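Side-chain contacts in mitochondrial import inner membrane translocase subunit TIM21 (Saccharomyces cerevisiae, PDB 2CIU), which helps keep the outer- and inner-membrane preprotein translocases, TOM and TIM23, in close contact during import of transit-peptide-bearing proteins: residues 9-14 against 56-61; 60-65 against 70-75; 90-95 against 101-106. All coordinates share one frame; numbering follows the deposited sequence.

Overall arrangement
All three contacts lie in the intermembrane-space domain and converge on one antiparallel sheet. Contact 1 sets helix 6-20 against the run leading into strand 60-64; contact 2 pairs that strand with 70-79; contact 3 pairs 84-92 with 101-108. Contact 2 takes over at Ser-60 and Thr-61, where contact 1 ends, and contact 3 follows later in the chain. Centre to centre, contacts 1 and 2 are about 11 Å apart, 1 and 3 about 13 Å, and 2 and 3 about 9 Å. Met-74 joins contacts 1 and 2, Leu-10 packs on Phe-102 and Ala-91 of contact 3, and His-71 meets Glu-90 between contacts 2 and 3. Helix and sheet thus pack as one intermembrane-space unit of TIM21.

Contact 1: 9-14 against 56-61; sequences QLFNRA and RPIVST
Phe-11 and Ile-58 carry this helix-on-sheet packing, in which helix 6-20 meets the run leading into strand 60-64 of a domain whose family belongs to the NTF2 clan. The contact between 9-14 and 56-61 is apolar: no hydrogen bond crosses it. Followed outward, Phe-11 begins with CB, which lies 3.6 Å from Ile-58 CG2. Its CG comes next and is shared, with Ile-58 CG2 and CD1 at equal reach. The ring belongs mainly to the Ile-58 CD1 methyl: all six ring atoms of Phe-11, CG, both CD, both CE and CZ, lie 3.5 to 3.7 Å from it, and Phe-11 CD1 also nears Ile-58 CG2. Such even spacing means that the methyl sits above the ring centre, and the CH-pi geometry confirms it, with Ile-58 CD1 3.3 Å from the Phe-11 ring centroid and only 6° off the ring normal. The ring is set there by a chi1 of 167°, which swings CG away from the backbone N. The two side chains cross at about a right angle, with Ile-58 CG2 at the root and CD1 over the ring. Phe-76 meets the same ring edge-to-face, and Met-74 touches both partners, tying the pair to strand 70-79. Nearer the strand, Ser-60 OG bonds to Asp-7 at the start of the helix, and Leu-10 CD2 rests loosely, 4.4 Å from Ser-60 CB.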
loop_
_atom_site.group_PDB
_atom_site.type_symbol
_atom_site.label_atom_id
_atom_site.label_comp_id
_atom_site.label_asym_id
_atom_site.label_seq_id
_atom_site.Cartn_x
_atom_site.Cartn_y
_atom_site.Cartn_z
ATOM N N GLN A 9 -11.351 5.326 3.429
ATOM C CA GLN A 9 -11.163 4.322 4.471
ATOM C C GLN A 9 -10.180 3.254 4.025
ATOM O O GLN A 9 -9.379 2.769 4.815
ATOM C CB GLN A 9 -12.502 3.681 4.864
ATOM C CG GLN A 9 -13.492 4.706 5.392
ATOM C CD GLN A 9 -14.643 4.117 6.193
ATOM O OE1 GLN A 9 -15.687 4.750 6.328
ATOM N NE2 GLN A 9 -14.456 2.921 6.740
ATOM N N LEU A 10 -10.221 2.901 2.747
ATOM C CA LEU A 10 -9.321 1.883 2.231
ATOM C C LEU A 10 -7.870 2.344 2.394
ATOM O O LEU A 10 -7.006 1.591 2.847
ATOM C CB LEU A 10 -9.645 1.619 0.756
ATOM C CG LEU A 10 -9.129 0.326 0.135
ATOM C CD1 LEU A 10 -9.726 -0.865 0.867
ATOM C CD2 LEU A 10 -9.512 0.293 -1.338
ATOM N N PHE A 11 -7.621 3.598 2.029
ATOM C CA PHE A 11 -6.295 4.187 2.147
ATOM C C PHE A 11 -5.878 4.356 3.614
ATOM O O PHE A 11 -4.768 4.004 3.991
ATOM C CB PHE A 11 -6.264 5.550 1.454
ATOM C CG PHE A 11 -5.049 6.371 1.791
ATOM C CD1 PHE A 11 -3.799 6.057 1.268
ATOM C CD2 PHE A 11 -5.152 7.434 2.680
ATOM C CE1 PHE A 11 -2.662 6.789 1.627
ATOM C CE2 PHE A 11 -4.024 8.169 3.044
ATOM C CZ PHE A 11 -2.779 7.850 2.521
ATOM N N ASN A 12 -6.770 4.894 4.440
ATOM C CA ASN A 12 -6.418 5.094 5.847
ATOM C C ASN A 12 -6.032 3.784 6.520
ATOM O O ASN A 12 -5.065 3.700 7.277
ATOM C CB ASN A 12 -7.587 5.728 6.611
ATOM C CG ASN A 12 -7.788 7.197 6.268
ATOM O OD1 ASN A 12 -6.918 7.841 5.669
ATOM N ND2 ASN A 12 -8.940 7.736 6.658
ATOM N N ARG A 13 -6.801 2.747 6.230
ATOM C CA ARG A 13 -6.561 1.443 6.794
ATOM C C ARG A 13 -5.225 0.868 6.311
ATOM O O ARG A 13 -4.425 0.347 7.094
ATOM C CB ARG A 13 -7.725 0.544 6.385
ATOM C CG ARG A 13 -7.632 -0.885 6.795
ATOM C CD ARG A 13 -8.901 -1.538 6.295
ATOM N NE ARG A 13 -8.870 -2.981 6.398
ATOM C CZ ARG A 13 -9.723 -3.768 5.757
ATOM N NH1 ARG A 13 -10.656 -3.230 4.977
ATOM N NH2 ARG A 13 -9.636 -5.081 5.891
ATOM N N ALA A 14 -4.984 0.982 5.009
ATOM C CA ALA A 14 -3.768 0.459 4.417
ATOM C C ALA A 14 -2.499 1.195 4.836
ATOM O O ALA A 14 -1.512 0.569 5.200
ATOM C CB ALA A 14 -3.902 0.463 2.894
ATOM N N ARG A 56 -0.983 11.717 -7.668
ATOM C CA ARG A 56 -2.360 11.680 -8.134
ATOM C C ARG A 56 -3.214 11.629 -6.880
ATOM O O ARG A 56 -2.723 11.320 -5.788
ATOM C CB ARG A 56 -2.650 10.384 -8.907
ATOM C CG ARG A 56 -2.202 10.321 -10.344
ATOM C CD ARG A 56 -2.590 8.964 -10.933
ATOM N NE ARG A 56 -2.258 8.854 -12.354
ATOM C CZ ARG A 56 -2.401 7.744 -13.073
ATOM N NH1 ARG A 56 -2.871 6.639 -12.509
ATOM N NH2 ARG A 56 -2.070 7.739 -14.357
ATOM N N PRO A 57 -4.503 11.956 -7.008
ATOM C CA PRO A 57 -5.359 11.892 -5.827
ATOM C C PRO A 57 -5.431 10.408 -5.442
ATOM O O PRO A 57 -5.241 9.531 -6.290
ATOM C CB PRO A 57 -6.698 12.401 -6.352
ATOM C CG PRO A 57 -6.289 13.390 -7.390
ATOM C CD PRO A 57 -5.176 12.661 -8.114
ATOM N N ILE A 58 -5.683 10.133 -4.169
ATOM C CA ILE A 58 -5.798 8.763 -3.695
ATOM C C ILE A 58 -7.123 8.195 -4.211
ATOM O O ILE A 58 -8.198 8.734 -3.938
ATOM C CB ILE A 58 -5.756 8.717 -2.154
ATOM C CG1 ILE A 58 -4.364 9.137 -1.676
ATOM C CG2 ILE A 58 -6.075 7.316 -1.655
ATOM C CD1 ILE A 58 -4.279 9.433 -0.192
ATOM N N VAL A 59 -7.039 7.108 -4.971
ATOM C CA VAL A 59 -8.230 6.480 -5.541
ATOM C C VAL A 59 -7.955 5.009 -5.825
ATOM O O VAL A 59 -6.808 4.580 -5.853
ATOM C CB VAL A 59 -8.617 7.111 -6.911
ATOM C CG1 VAL A 59 -8.890 8.609 -6.762
ATOM C CG2 VAL A 59 -7.506 6.857 -7.919
ATOM N N SER A 60 -9.019 4.242 -6.041
ATOM C CA SER A 60 -8.853 2.840 -6.402
ATOM C C SER A 60 -9.469 2.689 -7.779
ATOM O O SER A 60 -10.244 3.537 -8.218
ATOM C CB SER A 60 -9.577 1.899 -5.432
ATOM O OG SER A 60 -10.978 2.077 -5.480
ATOM N N THR A 61 -9.079 1.629 -8.470
ATOM C CA THR A 61 -9.651 1.330 -9.778
ATOM C C THR A 61 -10.341 -0.023 -9.611
ATOM O O THR A 61 -9.901 -0.857 -8.810
ATOM C CB THR A 61 -8.574 1.250 -10.885
ATOM O OG1 THR A 61 -9.228 1.097 -12.156
ATOM C CG2 THR A 61 -7.633 0.070 -10.657
#

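Contact 2: 60-65 against 70-75; sequences STKKLD and THHYMR
Asp-65 OD2 accepts the shortest polar bond of this antiparallel beta hairpin, 2.6 Å from His-71 NE2, at the end where strands 60-64 and 70-79 turn into each other. The oxygen lies near the imidazole plane but is met on its anti side, with the nitrogen tilted out of the carboxylate plane, and the carboxylate and ring planes stand 77° apart. A chi1 of 62° folds the carboxylate of Asp-65 back between its own N and carbonyl carbon; its other oxygen, OD1, receives the backbone N-H groups of Glu-67 and Arg-69 in the turn. His-71 is gripped at both ring nitrogens, since ND1 bonds to Glu-90 OE2 on the next strand; this should fix the ring's rotation, and two carboxylates at its nitrogens would probably favour a protonated imidazole, though no proton is seen.

Thr-61 with Tyr-73 and Lys-63 with His-71 are the hydrogen-bonded pairs; Thr-61 N to Tyr-73 O, at 2.8 Å, is representative. On the face that carries His-71, Lys-63 CB comes 3.8 Å from Tyr-73 CE2, and Thr-61 CG2 meets Tyr-73 CB. A water bridges Tyr-73 OH, 3.0 Å away, to Lys-63 O through a weak bond.

The other face bears Lys-62, His-72 and Thr-70. Lys-62 runs alongside His-72, its CG over the imidazole face, 4.2 Å from the centroid, while Thr-70 CG2 touches Lys-62 CB. Ser-60 OG, bonded also to Asp-7 OD1 of the helix, takes a long but nearly straight bond from His-72 ND1, 3.3 Å at 170°, exactly in the ring plane.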
loop_
_atom_site.group_PDB
_atom_site.type_symbol
_atom_site.label_atom_id
_atom_site.label_comp_id
_atom_site.label_asym_id
_atom_site.label_seq_id
_atom_site.Cartn_x
_atom_site.Cartn_y
_atom_site.Cartn_z
ATOM N N SER A 60 -9.019 4.242 -6.041
ATOM C CA SER A 60 -8.853 2.840 -6.402
ATOM C C SER A 60 -9.469 2.689 -7.779
ATOM O O SER A 60 -10.244 3.537 -8.218
ATOM C CB SER A 60 -9.577 1.899 -5.432
ATOM O OG SER A 60 -10.978 2.077 -5.480
ATOM N N THR A 61 -9.079 1.629 -8.470
ATOM C CA THR A 61 -9.651 1.330 -9.778
ATOM C C THR A 61 -10.341 -0.023 -9.611
ATOM O O THR A 61 -9.901 -0.857 -8.810
ATOM C CB THR A 61 -8.574 1.250 -10.885
ATOM O OG1 THR A 61 -9.228 1.097 -12.156
ATOM C CG2 THR A 61 -7.633 0.070 -10.657
ATOM N N LYS A 62 -11.428 -0.241 -10.347
ATOM C CA LYS A 62 -12.167 -1.493 -10.227
ATOM C C LYS A 62 -11.961 -2.418 -11.416
ATOM O O LYS A 62 -11.830 -1.955 -12.543
ATOM C CB LYS A 62 -13.659 -1.212 -10.103
ATOM C CG LYS A 62 -14.036 -0.276 -8.975
ATOM C CD LYS A 62 -15.495 0.118 -9.126
ATOM C CE LYS A 62 -15.887 1.277 -8.229
ATOM N NZ LYS A 62 -15.344 2.553 -8.759
ATOM N N LYS A 63 -11.946 -3.720 -11.152
ATOM C CA LYS A 63 -11.784 -4.706 -12.221
ATOM C C LYS A 63 -12.532 -5.984 -11.830
ATOM O O LYS A 63 -12.393 -6.481 -10.708
ATOM C CB LYS A 63 -10.296 -4.997 -12.462
ATOM C CG LYS A 63 -10.009 -5.765 -13.759
ATOM C CD LYS A 63 -8.509 -5.929 -13.969
ATOM C CE LYS A 63 -8.190 -6.616 -15.284
ATOM N NZ LYS A 63 -8.844 -7.950 -15.362
ATOM N N LEU A 64 -13.334 -6.510 -12.754
ATOM C CA LEU A 64 -14.105 -7.731 -12.494
ATOM C C LEU A 64 -13.281 -9.009 -12.552
ATOM O O LEU A 64 -12.381 -9.126 -13.381
ATOM C CB LEU A 64 -15.231 -7.876 -13.523
ATOM C CG LEU A 64 -16.598 -7.234 -13.323
ATOM C CD1 LEU A 64 -17.493 -7.639 -14.500
ATOM C CD2 LEU A 64 -17.211 -7.700 -12.012
ATOM N N ASP A 65 -13.581 -9.968 -11.675
ATOM C CA ASP A 65 -12.870 -11.240 -11.741
ATOM C C ASP A 65 -13.752 -12.225 -12.512
ATOM O O ASP A 65 -14.845 -11.871 -12.950
ATOM C CB ASP A 65 -12.503 -11.800 -10.347
ATOM C CG ASP A 65 -13.713 -12.115 -9.469
ATOM O OD1 ASP A 65 -14.821 -12.350 -9.989
ATOM O OD2 ASP A 65 -13.537 -12.152 -8.234
ATOM N N THR A 70 -16.217 -7.678 -8.167
ATOM C CA THR A 70 -15.326 -6.544 -8.389
ATOM C C THR A 70 -14.158 -6.494 -7.405
ATOM O O THR A 70 -14.339 -6.672 -6.202
ATOM C CB THR A 70 -16.111 -5.228 -8.294
ATOM O OG1 THR A 70 -17.126 -5.208 -9.307
ATOM C CG2 THR A 70 -15.190 -4.026 -8.488
ATOM N N HIS A 71 -12.954 -6.278 -7.926
ATOM C CA HIS A 71 -11.775 -6.139 -7.074
ATOM C C HIS A 71 -11.337 -4.683 -7.176
ATOM O O HIS A 71 -11.442 -4.072 -8.241
ATOM C CB HIS A 71 -10.621 -7.031 -7.547
ATOM C CG HIS A 71 -10.876 -8.496 -7.388
ATOM N ND1 HIS A 71 -9.886 -9.388 -7.040
ATOM C CD2 HIS A 71 -12.002 -9.229 -7.557
ATOM C CE1 HIS A 71 -10.391 -10.609 -7.000
ATOM N NE2 HIS A 71 -11.672 -10.541 -7.310
ATOM N N HIS A 72 -10.864 -4.119 -6.070
ATOM C CA HIS A 72 -10.389 -2.741 -6.060
ATOM C C HIS A 72 -8.874 -2.752 -5.942
ATOM O O HIS A 72 -8.312 -3.470 -5.114
ATOM C CB HIS A 72 -10.964 -1.966 -4.864
ATOM C CG HIS A 72 -12.442 -1.747 -4.939
ATOM N ND1 HIS A 72 -12.999 -0.504 -5.154
ATOM C CD2 HIS A 72 -13.477 -2.613 -4.839
ATOM C CE1 HIS A 72 -14.315 -0.616 -5.184
ATOM N NE2 HIS A 72 -14.630 -1.885 -4.997
ATOM N N TYR A 73 -8.211 -1.962 -6.777
ATOM C CA TYR A 73 -6.761 -1.877 -6.748
ATOM C C TYR A 73 -6.393 -0.442 -6.404
ATOM O O TYR A 73 -6.963 0.501 -6.942
ATOM C CB TYR A 73 -6.179 -2.253 -8.111
ATOM C CG TYR A 73 -6.482 -3.676 -8.499
ATOM C CD1 TYR A 73 -5.592 -4.702 -8.215
ATOM C CD2 TYR A 73 -7.680 -3.989 -9.137
ATOM C CE1 TYR A 73 -5.881 -6.019 -8.563
ATOM C CE2 TYR A 73 -7.985 -5.294 -9.486
ATOM C CZ TYR A 73 -7.082 -6.303 -9.202
ATOM O OH TYR A 73 -7.377 -7.595 -9.573
ATOM N N MET A 74 -5.445 -0.284 -5.492
ATOM C CA MET A 74 -5.025 1.042 -5.081
ATOM C C MET A 74 -3.523 1.092 -4.895
ATOM O O MET A 74 -2.927 0.174 -4.321
ATOM C CB MET A 74 -5.705 1.427 -3.765
ATOM C CG MET A 74 -5.247 2.784 -3.224
ATOM S SD MET A 74 -6.042 3.210 -1.635
ATOM C CE MET A 74 -7.563 3.877 -2.222
ATOM N N ARG A 75 -2.912 2.156 -5.401
ATOM C CA ARG A 75 -1.485 2.342 -5.231
ATOM C C ARG A 75 -1.250 3.694 -4.586
ATOM O O ARG A 75 -1.921 4.668 -4.907
ATOM C CB ARG A 75 -0.754 2.258 -6.574
ATOM C CG ARG A 75 -0.725 0.831 -7.052
ATOM C CD ARG A 75 0.112 0.608 -8.271
ATOM N NE ARG A 75 0.178 -0.830 -8.501
ATOM C CZ ARG A 75 0.779 -1.407 -9.532
ATOM N NH1 ARG A 75 1.380 -0.671 -10.458
ATOM N NH2 ARG A 75 0.774 -2.728 -9.628
HETATM O O HOH W 1 -9.932 -8.740 -10.686
#

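Contact 3: 90-95 against 101-106; sequences EAKESK and DFINMY
Glu-90 O accepts two backbone N-H groups from the facing strand, Ile-103 N at 2.8 Å and, weakly, Asn-104 N at 3.3 Å. Among the other main-chain bonds, Glu-90 N gives to Asn-104 O, and Lys-92 and Asp-101 exchange a reciprocal pair, of which Lys-92 O to Asp-101 N is 2.8 Å.

Water-mediated and polar side-chain contacts come next. One water donates to Glu-90 OE1 at 2.7 Å and to Asn-104 OD1, joining a carboxylate and an amide whose planes are 81° apart. The extended Glu-90 chain, CG anti to N with chi1 -176°, sets the carboxylate between this water and strand 70-79. A leucine in place of Glu-90 would probably leave His-71 ND1 without its acceptor and the water without one of its two bonds. Farther along, a second water lies 2.5 Å from Ser-94 OG and donates to Asp-101 OD2; Ser-94 OG also takes the N-H groups of Gln-96 and Asn-97 in the connecting loop.

Apolar packing centres on Ile-103. Its CD1 presses on the aliphatic stem of Lys-92, tightly at 3.4 Å from CB, and the two side chains cross at about a right angle; CG2 meanwhile lies against the carboxylate of Glu-90. On the face of the sheet that packs against helix 6-20, Ala-91 CB meets Phe-102 CD1 at 4.1 Å, and Met-17 of that helix also touches Phe-102.

The one-residue register shift, with Ile-103 and Asn-104 both opposite Glu-90, is that of a classic beta bulge in an antiparallel hairpin.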
loop_
_atom_site.group_PDB
_atom_site.type_symbol
_atom_site.label_atom_id
_atom_site.label_comp_id
_atom_site.label_asym_id
_atom_site.label_seq_id
_atom_site.Cartn_x
_atom_site.Cartn_y
_atom_site.Cartn_z
ATOM N N GLU A 90 -4.834 -4.711 -3.170
ATOM C CA GLU A 90 -5.959 -5.301 -3.880
ATOM C C GLU A 90 -6.963 -5.675 -2.793
ATOM O O GLU A 90 -6.613 -6.368 -1.837
ATOM C CB GLU A 90 -5.557 -6.575 -4.625
ATOM C CG GLU A 90 -6.722 -7.136 -5.443
ATOM C CD GLU A 90 -6.407 -8.478 -6.082
ATOM O OE1 GLU A 90 -5.216 -8.814 -6.216
ATOM O OE2 GLU A 90 -7.363 -9.194 -6.459
ATOM N N ALA A 91 -8.196 -5.211 -2.927
ATOM C CA ALA A 91 -9.231 -5.533 -1.953
ATOM C C ALA A 91 -10.507 -5.959 -2.661
ATOM O O ALA A 91 -10.659 -5.760 -3.867
ATOM C CB ALA A 91 -9.507 -4.316 -1.052
ATOM N N LYS A 92 -11.426 -6.561 -1.917
ATOM C CA LYS A 92 -12.688 -6.968 -2.507
ATOM C C LYS A 92 -13.767 -6.939 -1.448
ATOM O O LYS A 92 -13.513 -7.232 -0.275
ATOM C CB LYS A 92 -12.585 -8.369 -3.126
ATOM C CG LYS A 92 -12.703 -9.536 -2.172
ATOM C CD LYS A 92 -12.776 -10.844 -2.965
ATOM C CE LYS A 92 -13.001 -12.045 -2.065
ATOM N NZ LYS A 92 -13.069 -13.311 -2.845
ATOM N N GLU A 93 -14.971 -6.567 -1.859
ATOM C CA GLU A 93 -16.092 -6.517 -0.934
ATOM C C GLU A 93 -16.183 -7.849 -0.194
ATOM O O GLU A 93 -15.999 -8.919 -0.777
ATOM C CB GLU A 93 -17.385 -6.261 -1.708
ATOM C CG GLU A 93 -18.549 -5.789 -0.854
ATOM C CD GLU A 93 -19.812 -5.579 -1.669
ATOM O OE1 GLU A 93 -19.727 -4.958 -2.751
ATOM O OE2 GLU A 93 -20.889 -6.029 -1.227
ATOM N N SER A 94 -16.448 -7.779 1.105
ATOM C CA SER A 94 -16.576 -8.967 1.925
ATOM C C SER A 94 -18.061 -9.279 2.033
ATOM O O SER A 94 -18.880 -8.375 2.154
ATOM C CB SER A 94 -16.002 -8.704 3.322
ATOM O OG SER A 94 -16.252 -9.789 4.197
ATOM N N LYS A 95 -18.422 -10.552 1.962
ATOM C CA LYS A 95 -19.828 -10.898 2.077
ATOM C C LYS A 95 -20.173 -11.077 3.551
ATOM O O LYS A 95 -21.340 -11.192 3.917
ATOM C CB LYS A 95 -20.135 -12.179 1.291
ATOM N N ASP A 101 -12.268 -7.163 2.232
ATOM C CA ASP A 101 -11.134 -8.024 2.502
ATOM C C ASP A 101 -9.904 -7.547 1.744
ATOM O O ASP A 101 -10.005 -7.105 0.601
ATOM C CB ASP A 101 -11.431 -9.463 2.070
ATOM C CG ASP A 101 -12.555 -10.090 2.861
ATOM O OD1 ASP A 101 -12.524 -9.998 4.104
ATOM O OD2 ASP A 101 -13.457 -10.693 2.238
ATOM N N PHE A 102 -8.745 -7.605 2.389
ATOM C CA PHE A 102 -7.509 -7.244 1.714
ATOM C C PHE A 102 -7.048 -8.569 1.110
ATOM O O PHE A 102 -6.833 -9.548 1.825
ATOM C CB PHE A 102 -6.462 -6.719 2.700
ATOM C CG PHE A 102 -6.558 -5.235 2.969
ATOM C CD1 PHE A 102 -7.701 -4.518 2.625
ATOM C CD2 PHE A 102 -5.509 -4.564 3.582
ATOM C CE1 PHE A 102 -7.794 -3.152 2.890
ATOM C CE2 PHE A 102 -5.593 -3.195 3.854
ATOM C CZ PHE A 102 -6.733 -2.491 3.507
ATOM N N ILE A 103 -6.926 -8.591 -0.213
ATOM C CA ILE A 103 -6.528 -9.783 -0.950
ATOM C C ILE A 103 -5.019 -9.895 -1.161
ATOM O O ILE A 103 -4.446 -10.986 -1.095
ATOM C CB ILE A 103 -7.212 -9.790 -2.340
ATOM C CG1 ILE A 103 -8.729 -9.823 -2.175
ATOM C CG2 ILE A 103 -6.721 -10.981 -3.165
ATOM C CD1 ILE A 103 -9.482 -9.698 -3.482
ATOM N N ASN A 104 -4.374 -8.763 -1.399
ATOM C CA ASN A 104 -2.948 -8.746 -1.675
ATOM C C ASN A 104 -2.448 -7.358 -1.303
ATOM O O ASN A 104 -3.114 -6.377 -1.578
ATOM C CB ASN A 104 -2.738 -8.993 -3.183
ATOM C CG ASN A 104 -1.276 -8.998 -3.596
ATOM O OD1 ASN A 104 -0.945 -8.687 -4.750
ATOM N ND2 ASN A 104 -0.396 -9.358 -2.674
ATOM N N MET A 105 -1.294 -7.282 -0.655
ATOM C CA MET A 105 -0.738 -5.984 -0.314
ATOM C C MET A 105 0.770 -6.094 -0.187
ATOM O O MET A 105 1.286 -6.922 0.564
ATOM C CB MET A 105 -1.355 -5.458 0.982
ATOM C CG MET A 105 -0.862 -4.063 1.325
ATOM S SD MET A 105 -1.581 -3.465 2.882
ATOM C CE MET A 105 -1.401 -1.748 2.626
ATOM N N TYR A 106 1.494 -5.294 -0.966
ATOM C CA TYR A 106 2.937 -5.344 -0.884
ATOM C C TYR A 106 3.526 -3.952 -0.981
ATOM O O TYR A 106 2.854 -2.987 -1.366
ATOM C CB TYR A 106 3.526 -6.290 -1.950
ATOM C CG TYR A 106 3.331 -5.870 -3.396
ATOM C CD1 TYR A 106 4.129 -4.881 -3.978
ATOM C CD2 TYR A 106 2.344 -6.469 -4.178
ATOM C CE1 TYR A 106 3.949 -4.497 -5.312
ATOM C CE2 TYR A 106 2.154 -6.096 -5.505
ATOM C CZ TYR A 106 2.950 -5.115 -6.066
ATOM O OH TYR A 106 2.727 -4.726 -7.367
HETATM O O HOH W 2 -2.914 -7.598 -6.743
HETATM O O HOH W 3 -14.905 -11.854 4.222
#